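Local coordinates for protein nigritoxine (PDB 5M41) that acts as a bacterial toxin for crustaceans and insects and has a new fold, at residues S23-R28 and D242-I247; Q248-H253 and V367-S372; A311-D316 and A343-V348; D324-I329 and S372-I377; V355-I360 and L422-T427. All blocks are in the same frame, centred on the assembly; numbering follows the deposited sequence.

Overall arrangement
Contacts 2 to 5 lie within about 18 Å of the chain centre; contact 1 lies farther out, about 25 Å away. Contacts 2 to 5 all reach the same antiparallel sheet, in which strand 328-336 lies between strands 340-348 and 366-370, and strand 366-370 also pairs with 359-363. Contacts 2 and 5 are nearest, with centres about 6 Å apart; contacts 1 and 3 are about 22 Å apart. Contact 1 closes before all the others, and contact 2 opens at the very next residue. Contact 3 is nested inside contact 2, while contact 4 crosses contacts 2, 3 and 5. The N-terminal helix 22-30 is thereby joined, through contacts 1 and 2, to this sheet.

Contact 1 of 5, residues S23-R28 and D242-I247; sequences SAVANR and DELRAI
Val25 and Leu244 meet at about a right angle where helix 22-30 lies against the end of helix 240-245. One methyl of the leucine settles against both branches of the valine. Leu244 CD2 is 3.8 Å from Val25 CG1 and 3.9 Å from Val25 CG2. The valine can offer both methyls because CG1 is anti to the backbone N (chi1 178°) while CG2 stands beside that N.

Ile247, just past the end of helix 240-245, brings two separate branches to the N-terminal helix. Its CG2 sits between its own N and carbonyl carbon and touches Ala24 CB at 3.8 Å and Val25 CG2 at 4.0 Å. Its other branch ends in CD1, which meets the aliphatic start of Arg28 at a slant, 4.1 Å from Arg28 CG.

The arginine chain then bends at both chi2 and chi3 and leaves this apolar patch. Arg28 NH1 donates to water 1, which sits at the guanidinium edge, in plane, at 3.0 Å. The same water donates to Ile247 O at 2.8 Å. Arg28 NH2 forms a salt bridge with Asp259. Helix 195-203, whose first residue Asp195 belongs to the magnesium site, also packs on helix 22-30, on Ser23, Val25 and Ala26.

No direct hydrogen bond joins the two segments. Methyl packing holds them together, and one water carries the polar link. The buried arginine charge is probably balanced mainly by Asp259, with the water linking NH1 to the carbonyl of Ile247.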
# COMPACT_ATOMS: atom_id res chain seq x y z
N SER A 23 14.23 19.04 15.05
CA SER A 23 13.62 19.80 13.98
C SER A 23 12.19 19.35 13.66
O SER A 23 11.35 20.17 13.33
CB SER A 23 14.50 19.85 12.73
OG SER A 23 14.66 18.56 12.18
N ALA A 24 11.90 18.06 13.78
CA ALA A 24 10.54 17.55 13.54
C ALA A 24 9.56 18.10 14.58
O ALA A 24 8.43 18.46 14.24
CB ALA A 24 10.52 16.03 13.57
N VAL A 25 9.97 18.14 15.84
CA VAL A 25 9.15 18.74 16.89
C VAL A 25 8.98 20.25 16.65
O VAL A 25 7.86 20.76 16.56
CB VAL A 25 9.77 18.46 18.28
CG1 VAL A 25 8.96 19.10 19.38
CG2 VAL A 25 9.88 16.95 18.52
N ALA A 26 10.12 20.94 16.50
CA ALA A 26 10.14 22.37 16.29
C ALA A 26 9.32 22.79 15.05
O ALA A 26 8.62 23.78 15.13
CB ALA A 26 11.57 22.86 16.18
N ASN A 27 9.45 22.06 13.93
CA ASN A 27 8.64 22.31 12.74
C ASN A 27 7.13 22.24 12.97
O ASN A 27 6.39 23.10 12.48
CB ASN A 27 9.01 21.40 11.57
CG ASN A 27 10.38 21.70 11.00
OD1 ASN A 27 10.93 22.79 11.21
ND2 ASN A 27 10.96 20.73 10.30
N ARG A 28 6.67 21.22 13.69
CA ARG A 28 5.25 21.18 14.01
C ARG A 28 4.81 22.48 14.70
O ARG A 28 3.74 23.03 14.37
CB ARG A 28 4.83 19.99 14.89
CG ARG A 28 4.92 18.60 14.28
CD ARG A 28 4.26 18.42 12.92
NE ARG A 28 2.87 18.89 12.73
CZ ARG A 28 1.78 18.12 12.71
NH1 ARG A 28 1.86 16.82 13.01
NH2 ARG A 28 0.57 18.65 12.45
N ASP A 242 8.99 10.28 25.23
CA ASP A 242 8.62 9.28 24.23
C ASP A 242 7.72 9.86 23.16
O ASP A 242 7.86 9.51 22.01
CB ASP A 242 7.96 8.07 24.88
CG ASP A 242 8.97 7.18 25.61
OD1 ASP A 242 10.16 7.22 25.27
OD2 ASP A 242 8.57 6.45 26.52
N GLU A 243 6.80 10.75 23.54
CA GLU A 243 5.97 11.45 22.54
C GLU A 243 6.82 12.25 21.56
O GLU A 243 6.55 12.24 20.36
CB GLU A 243 4.93 12.34 23.21
CG GLU A 243 3.76 11.58 23.80
CD GLU A 243 3.06 10.69 22.78
OE1 GLU A 243 2.81 11.11 21.61
OE2 GLU A 243 2.78 9.54 23.16
N LEU A 244 7.88 12.90 22.05
CA LEU A 244 8.78 13.62 21.13
C LEU A 244 9.58 12.65 20.28
O LEU A 244 9.81 12.90 19.08
CB LEU A 244 9.73 14.59 21.86
CG LEU A 244 9.13 15.76 22.64
CD1 LEU A 244 10.21 16.78 22.92
CD2 LEU A 244 8.00 16.48 21.92
N ARG A 245 10.01 11.55 20.89
CA ARG A 245 10.73 10.54 20.13
C ARG A 245 9.86 9.96 19.00
O ARG A 245 10.37 9.64 17.94
CB ARG A 245 11.22 9.41 21.06
CG ARG A 245 12.36 9.85 21.97
CD ARG A 245 12.73 8.74 22.94
NE ARG A 245 13.13 7.52 22.25
CZ ARG A 245 14.37 7.25 21.85
NH1 ARG A 245 15.36 8.11 22.08
NH2 ARG A 245 14.61 6.11 21.23
N ALA A 246 8.56 9.86 19.24
CA ALA A 246 7.61 9.23 18.31
C ALA A 246 6.82 10.23 17.45
O ALA A 246 5.81 9.87 16.85
CB ALA A 246 6.66 8.30 19.08
N ILE A 247 7.26 11.48 17.43
CA ILE A 247 6.57 12.57 16.70
C ILE A 247 6.27 12.26 15.21
O ILE A 247 5.26 12.69 14.69
CB ILE A 247 7.29 13.95 16.86
CG1 ILE A 247 6.51 15.08 16.22
CG2 ILE A 247 8.64 13.97 16.17
CD1 ILE A 247 5.27 15.48 16.99
O HOH W 1 4.26 15.07 13.56

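Contact 2 of 5, residues Q248-H253 and V367-S372; sequences QSPFSH and VDIVGS
A type I beta turn, Ser249 to Ser252, joins helix 240-245 to helix 253-264 and packs on strand 366-370, an inner strand of an antiparallel sheet. Pro250 is the part of the turn that meets the strand. Its ring abuts the Val370 carbonyl oxygen, with Pro250 CG 3.3 Å from Val370 O and Pro250 CD 3.7 Å from the same oxygen. The ring also meets Ile369, crossing it at a slant, and Pro250 CG is 3.9 Å from Ile369 CG2. Ile360 of the neighbouring strand 359-363 also touches the proline.

The turn is braced from within. Pro250 CB stands 4.1 Å above the plane of the Phe251 ring, over its centre. Phe251 in turn packs on Phe385 and on Ile388 of helix 386-396. At the far end of the turn, Ser252 is the N-cap of helix 253-264, and its OG bonds to Ala255 N.

The backbones come closest at Gly371, where the chain turns a corner. Ser249 CA and Gly371 CA are 4.5 Å apart, and no side chain stands between the chains at Gly371. There is no conventional hydrogen bond between the segments. Instead a CA-H...O contact forms, with Gly371 CA 3.1 Å from Gln248 O and an angle of 125° at the hydrogen.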
# COMPACT_ATOMS: atom_id res chain seq x y z
N GLN A 248 7.16 11.53 14.54
CA GLN A 248 6.91 11.15 13.14
C GLN A 248 6.47 9.68 13.01
O GLN A 248 6.56 9.10 11.94
CB GLN A 248 8.16 11.45 12.29
CG GLN A 248 8.46 12.94 12.23
CD GLN A 248 9.57 13.29 11.24
OE1 GLN A 248 10.61 12.68 11.25
NE2 GLN A 248 9.33 14.30 10.41
N SER A 249 6.01 9.07 14.10
CA SER A 249 5.61 7.66 14.03
C SER A 249 4.18 7.54 13.49
O SER A 249 3.43 8.53 13.50
CB SER A 249 5.75 6.97 15.40
OG SER A 249 4.72 7.41 16.25
N PRO A 250 3.82 6.36 12.98
CA PRO A 250 2.51 6.24 12.31
C PRO A 250 1.28 6.61 13.17
O PRO A 250 0.33 7.19 12.62
CB PRO A 250 2.47 4.77 11.90
CG PRO A 250 3.93 4.44 11.67
CD PRO A 250 4.66 5.16 12.77
N PHE A 251 1.29 6.28 14.48
CA PHE A 251 0.11 6.55 15.32
C PHE A 251 0.44 7.60 16.38
O PHE A 251 -0.22 7.66 17.38
CB PHE A 251 -0.47 5.24 15.95
CG PHE A 251 -0.57 4.08 14.96
CD1 PHE A 251 -1.54 4.07 13.94
CD2 PHE A 251 0.33 3.01 15.03
CE1 PHE A 251 -1.62 3.01 13.03
CE2 PHE A 251 0.25 1.96 14.12
CZ PHE A 251 -0.73 1.96 13.12
N SER A 252 1.47 8.42 16.17
CA SER A 252 1.86 9.44 17.15
C SER A 252 0.67 10.21 17.73
O SER A 252 -0.11 10.82 16.98
CB SER A 252 2.79 10.45 16.48
OG SER A 252 2.95 11.58 17.32
N HIS A 253 0.54 10.23 19.05
CA HIS A 253 -0.58 10.92 19.69
C HIS A 253 -0.36 12.40 19.66
O HIS A 253 -1.29 13.19 19.43
CB HIS A 253 -0.79 10.37 21.12
CG HIS A 253 -1.28 8.93 21.13
ND1 HIS A 253 -2.61 8.61 21.16
CD2 HIS A 253 -0.59 7.73 21.03
CE1 HIS A 253 -2.75 7.27 21.11
NE2 HIS A 253 -1.51 6.73 21.04
N VAL A 367 -0.21 -1.76 1.53
CA VAL A 367 -0.08 -0.67 2.48
C VAL A 367 1.37 -0.24 2.63
O VAL A 367 2.29 -1.04 2.45
CB VAL A 367 -0.67 -0.99 3.88
CG1 VAL A 367 -2.10 -1.51 3.74
CG2 VAL A 367 0.19 -2.01 4.61
N ASP A 368 1.56 1.04 2.95
CA ASP A 368 2.87 1.53 3.34
C ASP A 368 2.81 1.99 4.80
O ASP A 368 1.88 2.71 5.19
CB ASP A 368 3.27 2.72 2.48
CG ASP A 368 3.27 2.41 0.98
OD1 ASP A 368 3.77 1.33 0.56
OD2 ASP A 368 2.80 3.28 0.22
N ILE A 369 3.80 1.61 5.58
CA ILE A 369 3.93 2.05 6.96
C ILE A 369 5.05 3.09 6.99
O ILE A 369 6.20 2.78 6.65
CB ILE A 369 4.23 0.86 7.90
CG1 ILE A 369 3.12 -0.21 7.76
CG2 ILE A 369 4.38 1.35 9.35
CD1 ILE A 369 3.46 -1.60 8.31
N VAL A 370 4.70 4.34 7.30
CA VAL A 370 5.64 5.48 7.18
C VAL A 370 5.95 6.11 8.56
O VAL A 370 5.04 6.45 9.30
CB VAL A 370 5.08 6.55 6.23
CG1 VAL A 370 5.98 7.80 6.19
CG2 VAL A 370 4.91 5.97 4.82
N GLY A 371 7.22 6.22 8.89
CA GLY A 371 7.68 6.90 10.10
C GLY A 371 9.19 6.81 10.11
O GLY A 371 9.78 6.33 9.14
N SER A 372 9.84 7.22 11.19
CA SER A 372 11.28 7.06 11.23
C SER A 372 11.61 5.58 11.33
O SER A 372 10.79 4.80 11.85
CB SER A 372 11.90 7.85 12.39
OG SER A 372 11.88 7.09 13.58

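Contact 3 of 5, residues A311-D316 and A343-V348; sequences AGLTAD and AKLSKV
The axes of segments 311-316 and 343-348 come within 8.9 Å, and their N-to-C directions differ by 36°. Leu313 and Leu345 make the main touch. This is helix-on-sheet packing: the chain leaves helix 302-319, forms strand 328-336, and turns back as the antiparallel strand 340-348 beneath the helix.

The two leucines reach toward each other, tip to tip. Leu313 CD2 is 3.9 Å from Leu345 CG. Leu313 CG is anti to the residue's own N (chi1 -174°), which carries CD2 down to the strand. Leu345 CD1 goes on to the helix backbone and is 3.7 Å from Leu313 O.

Leu313 CD2 also drops onto the strand at Ala343. It lies 3.9 Å from Ala343 CB and 3.7 Å from Ala343 O. Thr314 also touches Leu376 and Ile377 of helix 373-382 and Leu331 of the sheet.

Thr314 takes the other branch of Leu345, crossing it at about a right angle. Its hydroxyl is bonded to Ala310 O, one turn back in the helix. The strand meets the threonine hydroxyl through a methyl, with Thr314 OG1 3.9 Å from Leu345 CD2.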
# COMPACT_ATOMS: atom_id res chain seq x y z
N ALA A 311 9.73 -6.82 9.92
CA ALA A 311 10.49 -6.27 11.06
C ALA A 311 11.96 -6.58 10.86
O ALA A 311 12.84 -5.73 11.12
CB ALA A 311 10.00 -6.85 12.38
N GLY A 312 12.23 -7.80 10.37
CA GLY A 312 13.59 -8.25 10.04
C GLY A 312 14.25 -7.36 8.99
O GLY A 312 15.40 -6.94 9.15
N LEU A 313 13.50 -7.04 7.94
CA LEU A 313 14.02 -6.17 6.88
C LEU A 313 14.37 -4.79 7.42
O LEU A 313 15.41 -4.22 7.06
CB LEU A 313 13.00 -6.05 5.75
CG LEU A 313 13.40 -5.29 4.48
CD1 LEU A 313 14.37 -6.11 3.63
CD2 LEU A 313 12.13 -4.98 3.69
N THR A 314 13.52 -4.24 8.28
CA THR A 314 13.78 -2.91 8.84
C THR A 314 15.02 -2.94 9.76
O THR A 314 15.85 -2.01 9.73
CB THR A 314 12.56 -2.35 9.59
OG1 THR A 314 11.38 -2.52 8.79
CG2 THR A 314 12.74 -0.88 9.89
N ALA A 315 15.13 -3.99 10.57
CA ALA A 315 16.25 -4.14 11.50
C ALA A 315 17.56 -4.22 10.73
O ALA A 315 18.52 -3.53 11.07
CB ALA A 315 16.06 -5.36 12.40
N ASP A 316 17.59 -5.01 9.65
CA ASP A 316 18.83 -5.16 8.87
C ASP A 316 19.28 -3.84 8.24
O ASP A 316 20.48 -3.56 8.20
CB ASP A 316 18.72 -6.23 7.79
CG ASP A 316 18.44 -7.61 8.36
OD1 ASP A 316 18.57 -7.82 9.59
OD2 ASP A 316 18.06 -8.49 7.57
N ALA A 343 7.94 -7.15 0.74
CA ALA A 343 8.30 -6.05 1.64
C ALA A 343 9.48 -5.34 1.02
O ALA A 343 10.41 -5.99 0.52
CB ALA A 343 8.67 -6.57 3.02
N LYS A 344 9.44 -4.02 1.04
CA LYS A 344 10.48 -3.19 0.47
C LYS A 344 10.49 -1.85 1.18
O LYS A 344 9.42 -1.25 1.37
CB LYS A 344 10.20 -2.98 -1.02
CG LYS A 344 11.36 -2.40 -1.81
CD LYS A 344 11.28 -2.73 -3.30
CE LYS A 344 12.55 -2.30 -4.05
NZ LYS A 344 12.82 -3.20 -5.24
N LEU A 345 11.68 -1.38 1.55
CA LEU A 345 11.86 -0.10 2.24
C LEU A 345 12.23 0.95 1.22
O LEU A 345 12.96 0.65 0.26
CB LEU A 345 13.03 -0.17 3.23
CG LEU A 345 12.88 -1.20 4.35
CD1 LEU A 345 14.20 -1.33 5.09
CD2 LEU A 345 11.75 -0.79 5.29
N SER A 346 11.73 2.17 1.44
CA SER A 346 12.13 3.32 0.66
C SER A 346 12.49 4.40 1.66
O SER A 346 11.87 4.51 2.71
CB SER A 346 11.00 3.84 -0.22
OG SER A 346 10.61 2.91 -1.22
N LYS A 347 13.47 5.21 1.31
CA LYS A 347 13.82 6.38 2.08
C LYS A 347 13.12 7.55 1.40
O LYS A 347 12.92 7.53 0.18
CB LYS A 347 15.34 6.57 2.06
CG LYS A 347 15.86 7.36 3.25
CD LYS A 347 17.32 7.76 3.09
CE LYS A 347 18.24 6.57 2.88
NZ LYS A 347 19.67 6.99 2.85
N VAL A 348 12.74 8.55 2.18
CA VAL A 348 12.04 9.70 1.65
C VAL A 348 13.00 10.53 0.82
O VAL A 348 14.18 10.65 1.18
CB VAL A 348 11.33 10.54 2.77
CG1 VAL A 348 12.33 11.27 3.66
CG2 VAL A 348 10.33 11.50 2.17

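Contact 4 of 5, residues D324-I329 and S372-I377; sequences DPLDVI and SSRDLI
Leu326 CD2 lies over one face of the Arg374 guanidinium, 3.5 Å from Arg374 NH2. The two side chains run side by side and point the same way. The guanidinium nitrogens bond to main-chain carbonyls: NH1 to Gly19 O and NH2 to Arg245 O. The Asp324 carbonyl is gripped from both faces of its plane. Ser373 OG donates to Asp324 O at 2.7 Å, and Asp327 N reaches that oxygen from the other side, closing a type I turn.

The turn receives the first turn of helix 373-382. Arg374 N bonds to Pro325 O at 3.0 Å, in the carbonyl plane and on a lone pair. Ser373 N meets Asp327 O at 2.9 Å, nearly end-on to the carbonyl. Within the helix start, Ser372 and Asp375 form a capping box: Asp375 N donates to Ser372 OG, and Ser372 N to Asp375 OD2 at 3.1 Å.

Below this polar layer Ile329 CD1 touches Ser373 CB and Leu376 CD2, each at 3.8 Å. Val328 and Ser372 form an antiparallel non-hydrogen-bonded pair.

The capping box and the turn's carbonyls together satisfy the N-H groups of Ser373, Arg374 and Asp375, which probably helps to anchor the helix start.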
# COMPACT_ATOMS: atom_id res chain seq x y z
N ASP A 324 19.42 5.57 8.69
CA ASP A 324 19.65 6.11 10.04
C ASP A 324 18.38 6.10 10.90
O ASP A 324 17.28 6.25 10.37
CB ASP A 324 20.18 7.54 9.95
CG ASP A 324 21.60 7.59 9.41
OD1 ASP A 324 22.26 6.53 9.31
OD2 ASP A 324 22.06 8.71 9.09
N PRO A 325 18.52 5.90 12.23
CA PRO A 325 17.36 5.81 13.12
C PRO A 325 16.29 6.87 12.88
O PRO A 325 15.10 6.54 12.94
CB PRO A 325 17.98 5.98 14.51
CG PRO A 325 19.33 5.35 14.37
CD PRO A 325 19.76 5.53 12.94
N LEU A 326 16.69 8.11 12.61
CA LEU A 326 15.74 9.21 12.46
C LEU A 326 15.25 9.50 11.04
O LEU A 326 14.37 10.33 10.85
CB LEU A 326 16.30 10.49 13.10
CG LEU A 326 16.61 10.45 14.60
CD1 LEU A 326 17.32 11.72 15.06
CD2 LEU A 326 15.34 10.23 15.42
N ASP A 327 15.81 8.81 10.05
CA ASP A 327 15.36 8.90 8.66
C ASP A 327 13.93 8.41 8.53
O ASP A 327 13.58 7.35 9.08
CB ASP A 327 16.21 7.97 7.76
CG ASP A 327 17.58 8.52 7.45
OD1 ASP A 327 17.76 9.75 7.52
OD2 ASP A 327 18.48 7.71 7.11
N VAL A 328 13.13 9.15 7.76
CA VAL A 328 11.77 8.73 7.47
C VAL A 328 11.79 7.71 6.34
O VAL A 328 12.41 7.92 5.30
CB VAL A 328 10.86 9.94 7.12
CG1 VAL A 328 9.50 9.46 6.62
CG2 VAL A 328 10.66 10.83 8.36
N ILE A 329 11.13 6.58 6.56
CA ILE A 329 11.12 5.51 5.60
C ILE A 329 9.67 5.08 5.34
O ILE A 329 8.78 5.32 6.17
CB ILE A 329 12.00 4.31 6.03
CG1 ILE A 329 11.53 3.70 7.34
CG2 ILE A 329 13.48 4.72 6.16
CD1 ILE A 329 12.10 2.30 7.57
N SER A 372 9.84 7.22 11.19
CA SER A 372 11.28 7.06 11.23
C SER A 372 11.61 5.58 11.33
O SER A 372 10.79 4.80 11.85
CB SER A 372 11.90 7.85 12.39
OG SER A 372 11.88 7.09 13.58
N SER A 373 12.79 5.16 10.86
CA SER A 373 13.14 3.75 10.96
C SER A 373 13.06 3.24 12.40
O SER A 373 12.54 2.14 12.66
CB SER A 373 14.49 3.42 10.32
OG SER A 373 15.50 4.22 10.84
N ARG A 374 13.52 4.06 13.35
CA ARG A 374 13.42 3.69 14.75
C ARG A 374 11.96 3.50 15.20
O ARG A 374 11.69 2.59 15.97
CB ARG A 374 14.12 4.71 15.65
CG ARG A 374 13.88 4.44 17.12
CD ARG A 374 14.35 5.59 18.01
NE ARG A 374 13.55 6.81 17.84
CZ ARG A 374 14.01 8.03 18.16
NH1 ARG A 374 15.22 8.15 18.64
NH2 ARG A 374 13.26 9.10 17.98
N ASP A 375 11.05 4.36 14.72
CA ASP A 375 9.62 4.22 15.03
C ASP A 375 9.07 2.90 14.52
O ASP A 375 8.25 2.28 15.19
CB ASP A 375 8.79 5.34 14.38
CG ASP A 375 9.16 6.73 14.87
OD1 ASP A 375 9.60 6.87 16.03
OD2 ASP A 375 8.98 7.70 14.10
N LEU A 376 9.50 2.48 13.33
CA LEU A 376 9.05 1.20 12.80
C LEU A 376 9.55 0.01 13.65
O LEU A 376 8.77 -0.91 13.92
CB LEU A 376 9.41 1.05 11.32
CG LEU A 376 8.29 1.60 10.41
CD1 LEU A 376 7.85 3.03 10.74
CD2 LEU A 376 8.61 1.45 8.93
N ILE A 377 10.81 0.04 14.08
CA ILE A 377 11.34 -1.04 14.94
C ILE A 377 10.52 -1.07 16.23
O ILE A 377 10.00 -2.12 16.62
CB ILE A 377 12.85 -0.83 15.29
CG1 ILE A 377 13.73 -0.97 14.04
CG2 ILE A 377 13.32 -1.80 16.37
CD1 ILE A 377 13.52 -2.25 13.26

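Contact 5 of 5, residues V355-I360 and L422-T427; sequences VVRGGI and LPTRPT
Thr427 packs tightly into a classic beta bulge, where Val356 and Arg357 both face it across the antiparallel strands. Val356 N donates to Thr427 O at 2.9 Å, while the bond from Arg357 N to the same oxygen is long and weak. In return Thr427 N donates to Arg357 O at 3.1 Å. Thr427 OG1 lies between its N and carbonyl carbon (chi1 69°), which turns it toward Val356 and Arg357. It is 3.2 Å from Val356 CB and 3.3 Å from Arg357 CG.

The tight packing continues at Gly359, where the chains run with no side chain between them. Gly359 CA is 3.3 Å from Thr424 O, and Pro426 CD touches the Gly359 carbonyl carbon. Ile360 N bonds to Thr424 O at 3.0 Å.

The buried Arg357 side chain is held by polar bonds. It curls back so that NE bonds to Gly358 O at 2.8 Å, and NH1 makes a salt bridge to Asp259.

The outer side is looser. Exposed Thr424 puts CG2 over the centre of one face of the Arg357 guanidinium. Farther along, Ile360 CG1 rests on Pro423 CB, and water 2 donates to both Ile360 O and Pro423 O.

The inner part is therefore held by main-chain hydrogen bonds, whereas Thr424 and Pro423 add methyl and ring packing and a shared water. The Arg357 charge probably finds its balance in Asp259, which also holds Arg28.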
# COMPACT_ATOMS: atom_id res chain seq x y z
N VAL A 355 8.80 16.33 5.91
CA VAL A 355 7.84 15.34 6.36
C VAL A 355 7.18 15.90 7.63
O VAL A 355 7.89 16.26 8.59
CB VAL A 355 8.49 13.97 6.64
CG1 VAL A 355 7.48 13.01 7.29
CG2 VAL A 355 9.01 13.36 5.34
N VAL A 356 5.85 15.97 7.61
CA VAL A 356 5.10 16.52 8.75
C VAL A 356 4.81 15.41 9.78
O VAL A 356 5.14 15.55 10.94
CB VAL A 356 3.81 17.26 8.29
CG1 VAL A 356 2.99 17.75 9.48
CG2 VAL A 356 4.20 18.48 7.45
N ARG A 357 4.27 14.29 9.32
CA ARG A 357 3.91 13.21 10.22
C ARG A 357 4.01 11.88 9.48
O ARG A 357 3.80 11.84 8.25
CB ARG A 357 2.48 13.42 10.77
CG ARG A 357 1.39 13.52 9.69
CD ARG A 357 -0.01 13.19 10.24
NE ARG A 357 -0.00 11.80 10.71
CZ ARG A 357 -0.43 11.36 11.88
NH1 ARG A 357 -1.03 12.16 12.77
NH2 ARG A 357 -0.31 10.06 12.14
N GLY A 358 4.30 10.81 10.21
CA GLY A 358 4.18 9.47 9.65
C GLY A 358 2.72 9.02 9.55
O GLY A 358 1.81 9.79 9.84
N GLY A 359 2.50 7.77 9.14
CA GLY A 359 1.16 7.24 9.03
C GLY A 359 1.08 5.97 8.22
O GLY A 359 2.08 5.26 8.03
N ILE A 360 -0.13 5.68 7.76
CA ILE A 360 -0.40 4.48 6.96
C ILE A 360 -0.98 4.98 5.65
O ILE A 360 -1.90 5.78 5.66
CB ILE A 360 -1.40 3.52 7.66
CG1 ILE A 360 -0.95 3.19 9.10
CG2 ILE A 360 -1.60 2.24 6.85
CD1 ILE A 360 0.40 2.46 9.21
N LEU A 422 -10.29 4.96 8.97
CA LEU A 422 -9.05 4.47 8.38
C LEU A 422 -7.88 5.16 9.10
O LEU A 422 -8.01 6.31 9.52
CB LEU A 422 -9.04 4.75 6.87
CG LEU A 422 -10.00 3.86 6.06
CD1 LEU A 422 -10.11 4.34 4.62
CD2 LEU A 422 -9.57 2.40 6.10
N PRO A 423 -6.74 4.44 9.27
CA PRO A 423 -5.59 5.09 9.89
C PRO A 423 -5.19 6.40 9.19
O PRO A 423 -5.34 6.54 7.98
CB PRO A 423 -4.49 4.03 9.81
CG PRO A 423 -4.96 3.02 8.81
CD PRO A 423 -6.45 3.05 8.87
N THR A 424 -4.72 7.37 9.96
CA THR A 424 -4.26 8.65 9.40
C THR A 424 -3.04 8.46 8.48
O THR A 424 -2.08 7.73 8.82
CB THR A 424 -3.95 9.61 10.58
OG1 THR A 424 -5.12 9.71 11.36
CG2 THR A 424 -3.55 11.02 10.12
N ARG A 425 -3.08 9.12 7.32
CA ARG A 425 -2.04 9.07 6.30
C ARG A 425 -0.85 9.96 6.67
O ARG A 425 -1.02 10.95 7.37
CB ARG A 425 -2.63 9.57 4.98
CG ARG A 425 -3.69 8.63 4.41
CD ARG A 425 -4.55 9.33 3.37
NE ARG A 425 -3.86 9.40 2.09
CZ ARG A 425 -4.29 10.08 1.02
NH1 ARG A 425 -5.42 10.80 1.09
NH2 ARG A 425 -3.58 10.07 -0.11
N PRO A 426 0.36 9.60 6.21
CA PRO A 426 1.51 10.48 6.41
C PRO A 426 1.33 11.73 5.57
O PRO A 426 0.64 11.68 4.55
CB PRO A 426 2.69 9.64 5.88
CG PRO A 426 2.04 8.78 4.81
CD PRO A 426 0.75 8.37 5.49
N THR A 427 1.92 12.85 6.00
CA THR A 427 1.80 14.09 5.26
C THR A 427 3.16 14.77 5.10
O THR A 427 4.10 14.51 5.84
CB THR A 427 0.82 15.11 5.91
OG1 THR A 427 1.39 15.61 7.13
CG2 THR A 427 -0.60 14.56 6.19
O HOH W 2 -4.60 5.13 5.72